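Long-range contact in Ton_1535 (Thermococcus onnurineus, PDB 3ZPJ), which is of unknown function but folds as an all-helical alpha-solenoid, whose shape suggests a scaffold for binding partners: residues Thr291-Ala303 / Ala315-Lys327. Sequence-based numbering, arbitrary orientation.
Sequences TELGNLRRALKFA and ALKAIALELVRRK
Ile-319 is a knob that fits a hole formed by Thr-291, Ala-299, Leu-300 and Ala-303. Its CD1 reaches 3.6 Å from Ala-303 CB and packs against Ala-299 O; the short side chains of these two alanines let the branched knob come close to the helix backbone. Thr-291 borders the hole through OG1, 3.4 Å from Ile-319 CG1; that hydroxyl is bonded to Ala-287 O one turn back, so its polarity is already met beside an apolar chain. Leu-300 swings CG anti to its own N (chi1 -167°), and this brings CD1 crosswise onto Leu-316 CD2 at 3.8 Å. Where 291-303 ends and 315-327 begins, Ala-303 CB and Ala-315 CB meet methyl to methyl at 4.0 Å.

At the other end Leu-296 drives CD1 against Glu-322 CG (3.5 Å) and over one face of the Arg-326 guanidinium. That group, bent round at chi3 (22°), gives NH1 to Gly-294 O in a bond of 3.2 Å, nearly straight at the hydrogen and in the guanidinium plane, though it meets the carbonyl from the side, tilted from its plane. Gly-294, at positive phi, closes a Schellman motif before Asn-295 caps the next helix; a side chain there would jam against the preceding carbonyl O, so glycine suits the place. Helices 296-303 and 309-325 thus form an antiparallel pair near the C-terminal end of the solenoid: the last turn of helix 280-293 supplies Thr-291 and Leu-290, which packs on Ala-299, and helix 332-338 packs on Leu-316 and Leu-323.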
# COMPACT_ATOMS: atom_id res chain seq x y z
N THR A 291 -15.34 -14.64 13.09
CA THR A 291 -15.44 -14.27 14.49
C THR A 291 -15.40 -12.75 14.67
O THR A 291 -16.30 -12.18 15.28
CB THR A 291 -14.36 -14.94 15.34
OG1 THR A 291 -14.59 -16.36 15.33
CG2 THR A 291 -14.44 -14.45 16.78
N GLU A 292 -14.37 -12.09 14.12
CA GLU A 292 -14.27 -10.64 14.23
C GLU A 292 -15.47 -9.94 13.59
O GLU A 292 -15.85 -8.84 13.98
CB GLU A 292 -12.95 -10.12 13.62
CG GLU A 292 -11.73 -10.77 14.25
CD GLU A 292 -10.39 -10.28 13.67
OE1 GLU A 292 -10.37 -9.26 12.96
OE2 GLU A 292 -9.36 -10.94 13.95
N LEU A 293 -16.08 -10.60 12.61
CA LEU A 293 -17.27 -10.05 11.99
C LEU A 293 -18.48 -10.15 12.91
O LEU A 293 -19.41 -9.35 12.80
CB LEU A 293 -17.55 -10.77 10.67
CG LEU A 293 -16.73 -10.32 9.47
CD1 LEU A 293 -16.72 -11.39 8.38
CD2 LEU A 293 -17.28 -9.00 8.94
N GLY A 294 -18.48 -11.13 13.80
CA GLY A 294 -19.63 -11.36 14.67
C GLY A 294 -20.57 -12.43 14.15
O GLY A 294 -21.64 -12.64 14.72
N ASN A 295 -20.20 -13.10 13.07
CA ASN A 295 -20.99 -14.23 12.60
C ASN A 295 -20.49 -15.49 13.30
O ASN A 295 -19.75 -16.29 12.74
CB ASN A 295 -20.92 -14.36 11.07
CG ASN A 295 -21.96 -15.33 10.50
OD1 ASN A 295 -22.31 -16.35 11.12
ND2 ASN A 295 -22.45 -15.02 9.31
N LEU A 296 -20.91 -15.67 14.55
CA LEU A 296 -20.42 -16.77 15.35
C LEU A 296 -20.97 -18.13 14.89
O LEU A 296 -20.34 -19.16 15.14
CB LEU A 296 -20.65 -16.51 16.84
CG LEU A 296 -20.00 -15.17 17.24
CD1 LEU A 296 -20.16 -14.84 18.72
CD2 LEU A 296 -18.54 -15.16 16.85
N ARG A 297 -22.12 -18.13 14.22
CA ARG A 297 -22.66 -19.39 13.69
C ARG A 297 -21.71 -19.98 12.66
O ARG A 297 -21.26 -21.12 12.80
CB ARG A 297 -24.06 -19.20 13.07
CG ARG A 297 -24.51 -20.42 12.26
CD ARG A 297 -25.90 -20.28 11.61
NE ARG A 297 -25.92 -19.41 10.42
CZ ARG A 297 -25.66 -19.82 9.17
NH1 ARG A 297 -25.35 -21.09 8.93
NH2 ARG A 297 -25.71 -18.96 8.16
N ARG A 298 -21.42 -19.21 11.62
CA ARG A 298 -20.53 -19.66 10.55
C ARG A 298 -19.12 -19.88 11.10
O ARG A 298 -18.45 -20.83 10.72
CB ARG A 298 -20.48 -18.66 9.41
CG ARG A 298 -21.76 -18.54 8.58
CD ARG A 298 -21.52 -17.52 7.47
NE ARG A 298 -22.71 -17.22 6.68
CZ ARG A 298 -23.11 -17.95 5.65
NH1 ARG A 298 -22.42 -19.03 5.30
NH2 ARG A 298 -24.19 -17.60 4.97
N ALA A 299 -18.69 -18.98 11.98
CA ALA A 299 -17.35 -19.06 12.56
C ALA A 299 -17.13 -20.37 13.28
O ALA A 299 -16.05 -20.96 13.21
CB ALA A 299 -17.09 -17.88 13.49
N LEU A 300 -18.16 -20.86 13.95
CA LEU A 300 -18.04 -22.15 14.62
C LEU A 300 -17.90 -23.29 13.62
O LEU A 300 -17.12 -24.22 13.84
CB LEU A 300 -19.22 -22.39 15.56
CG LEU A 300 -19.01 -23.56 16.51
CD1 LEU A 300 -17.77 -23.33 17.36
CD2 LEU A 300 -20.24 -23.78 17.39
N LYS A 301 -18.65 -23.23 12.52
CA LYS A 301 -18.56 -24.28 11.50
C LYS A 301 -17.12 -24.41 11.05
O LYS A 301 -16.58 -25.51 10.96
CB LYS A 301 -19.41 -23.97 10.27
CG LYS A 301 -20.90 -23.85 10.48
CD LYS A 301 -21.53 -23.35 9.18
CE LYS A 301 -23.02 -23.19 9.32
NZ LYS A 301 -23.62 -24.40 9.94
N PHE A 302 -16.50 -23.27 10.75
CA PHE A 302 -15.12 -23.29 10.30
C PHE A 302 -14.13 -23.72 11.37
O PHE A 302 -13.31 -24.61 11.12
CB PHE A 302 -14.74 -21.96 9.65
CG PHE A 302 -15.26 -21.82 8.26
CD1 PHE A 302 -14.57 -22.34 7.19
CD2 PHE A 302 -16.48 -21.21 8.03
CE1 PHE A 302 -15.06 -22.24 5.91
CE2 PHE A 302 -16.97 -21.10 6.75
CZ PHE A 302 -16.26 -21.62 5.69
N ALA A 303 -14.22 -23.14 12.56
CA ALA A 303 -13.34 -23.51 13.66
C ALA A 303 -13.29 -25.02 13.90
O ALA A 303 -12.22 -25.58 14.13
CB ALA A 303 -13.74 -22.77 14.92
N ALA A 315 -9.08 -20.83 18.12
CA ALA A 315 -10.30 -20.35 17.46
C ALA A 315 -11.55 -20.65 18.29
O ALA A 315 -12.47 -19.85 18.36
CB ALA A 315 -10.42 -20.94 16.06
N LEU A 316 -11.56 -21.82 18.92
CA LEU A 316 -12.70 -22.23 19.72
C LEU A 316 -12.83 -21.34 20.95
O LEU A 316 -13.93 -21.02 21.39
CB LEU A 316 -12.57 -23.70 20.11
CG LEU A 316 -12.93 -24.71 19.02
CD1 LEU A 316 -12.78 -26.15 19.53
CD2 LEU A 316 -14.34 -24.47 18.53
N LYS A 317 -11.69 -20.94 21.51
CA LYS A 317 -11.68 -20.07 22.68
C LYS A 317 -12.28 -18.71 22.33
O LYS A 317 -13.26 -18.28 22.94
CB LYS A 317 -10.26 -19.89 23.24
CG LYS A 317 -10.19 -18.91 24.40
CD LYS A 317 -8.88 -19.00 25.16
CE LYS A 317 -8.04 -17.75 25.00
NZ LYS A 317 -6.81 -17.79 25.85
N ALA A 318 -11.69 -18.06 21.33
CA ALA A 318 -12.14 -16.75 20.86
C ALA A 318 -13.65 -16.70 20.68
O ALA A 318 -14.32 -15.81 21.20
CB ALA A 318 -11.44 -16.38 19.56
N ILE A 319 -14.18 -17.67 19.95
CA ILE A 319 -15.61 -17.74 19.72
C ILE A 319 -16.36 -17.77 21.05
O ILE A 319 -17.37 -17.09 21.22
CB ILE A 319 -15.99 -18.99 18.90
CG1 ILE A 319 -15.47 -18.85 17.47
CG2 ILE A 319 -17.49 -19.22 18.93
CD1 ILE A 319 -15.52 -20.16 16.67
N ALA A 320 -15.83 -18.54 21.99
CA ALA A 320 -16.49 -18.72 23.28
C ALA A 320 -16.45 -17.44 24.11
O ALA A 320 -17.42 -17.13 24.80
CB ALA A 320 -15.88 -19.88 24.04
N LEU A 321 -15.35 -16.71 24.04
CA LEU A 321 -15.26 -15.44 24.76
C LEU A 321 -16.27 -14.44 24.22
O LEU A 321 -16.96 -13.76 24.99
CB LEU A 321 -13.85 -14.84 24.66
CG LEU A 321 -12.69 -15.62 25.27
CD1 LEU A 321 -11.42 -14.81 25.14
CD2 LEU A 321 -12.97 -15.98 26.73
N GLU A 322 -16.35 -14.35 22.90
CA GLU A 322 -17.29 -13.44 22.26
C GLU A 322 -18.71 -13.80 22.66
O GLU A 322 -19.53 -12.92 22.94
CB GLU A 322 -17.15 -13.49 20.75
CG GLU A 322 -17.98 -12.42 20.06
CD GLU A 322 -17.49 -11.02 20.38
OE1 GLU A 322 -16.27 -10.86 20.59
OE2 GLU A 322 -18.33 -10.09 20.40
N LEU A 323 -19.01 -15.09 22.67
CA LEU A 323 -20.30 -15.55 23.16
C LEU A 323 -20.61 -14.92 24.51
O LEU A 323 -21.65 -14.31 24.67
CB LEU A 323 -20.36 -17.08 23.24
CG LEU A 323 -20.71 -17.78 21.93
CD1 LEU A 323 -21.01 -19.25 22.15
CD2 LEU A 323 -21.90 -17.10 21.27
N VAL A 324 -19.68 -15.02 25.45
CA VAL A 324 -19.87 -14.49 26.80
C VAL A 324 -20.25 -13.01 26.85
O VAL A 324 -21.27 -12.65 27.45
CB VAL A 324 -18.63 -14.75 27.68
CG1 VAL A 324 -18.66 -13.88 28.93
CG2 VAL A 324 -18.57 -16.22 28.05
N ARG A 325 -19.44 -12.17 26.22
CA ARG A 325 -19.73 -10.74 26.14
C ARG A 325 -21.16 -10.47 25.71
O ARG A 325 -21.85 -9.61 26.27
CB ARG A 325 -18.76 -10.05 25.17
CG ARG A 325 -17.35 -10.00 25.70
CD ARG A 325 -16.34 -10.45 24.67
NE ARG A 325 -14.99 -10.46 25.23
CZ ARG A 325 -13.88 -10.71 24.53
NH1 ARG A 325 -13.95 -10.97 23.23
NH2 ARG A 325 -12.70 -10.69 25.15
N ARG A 326 -21.63 -11.24 24.74
CA ARG A 326 -22.91 -11.01 24.10
C ARG A 326 -24.01 -11.90 24.64
O ARG A 326 -24.96 -12.20 23.91
CB ARG A 326 -22.78 -11.22 22.59
CG ARG A 326 -21.52 -10.57 21.98
CD ARG A 326 -21.31 -10.99 20.53
NE ARG A 326 -22.55 -11.46 19.92
CZ ARG A 326 -22.67 -11.79 18.63
NH1 ARG A 326 -21.63 -11.69 17.82
NH2 ARG A 326 -23.84 -12.22 18.17
N LYS A 327 -23.90 -12.34 25.90
CA LYS A 327 -24.85 -13.29 26.49
C LYS A 327 -24.84 -14.63 25.72
O LYS A 327 -23.79 -15.21 25.51
CB LYS A 327 -26.27 -12.69 26.56
CG LYS A 327 -27.30 -13.44 27.42
CD LYS A 327 -28.70 -12.88 27.17
CE LYS A 327 -29.67 -13.94 26.66
NZ LYS A 327 -30.20 -14.79 27.77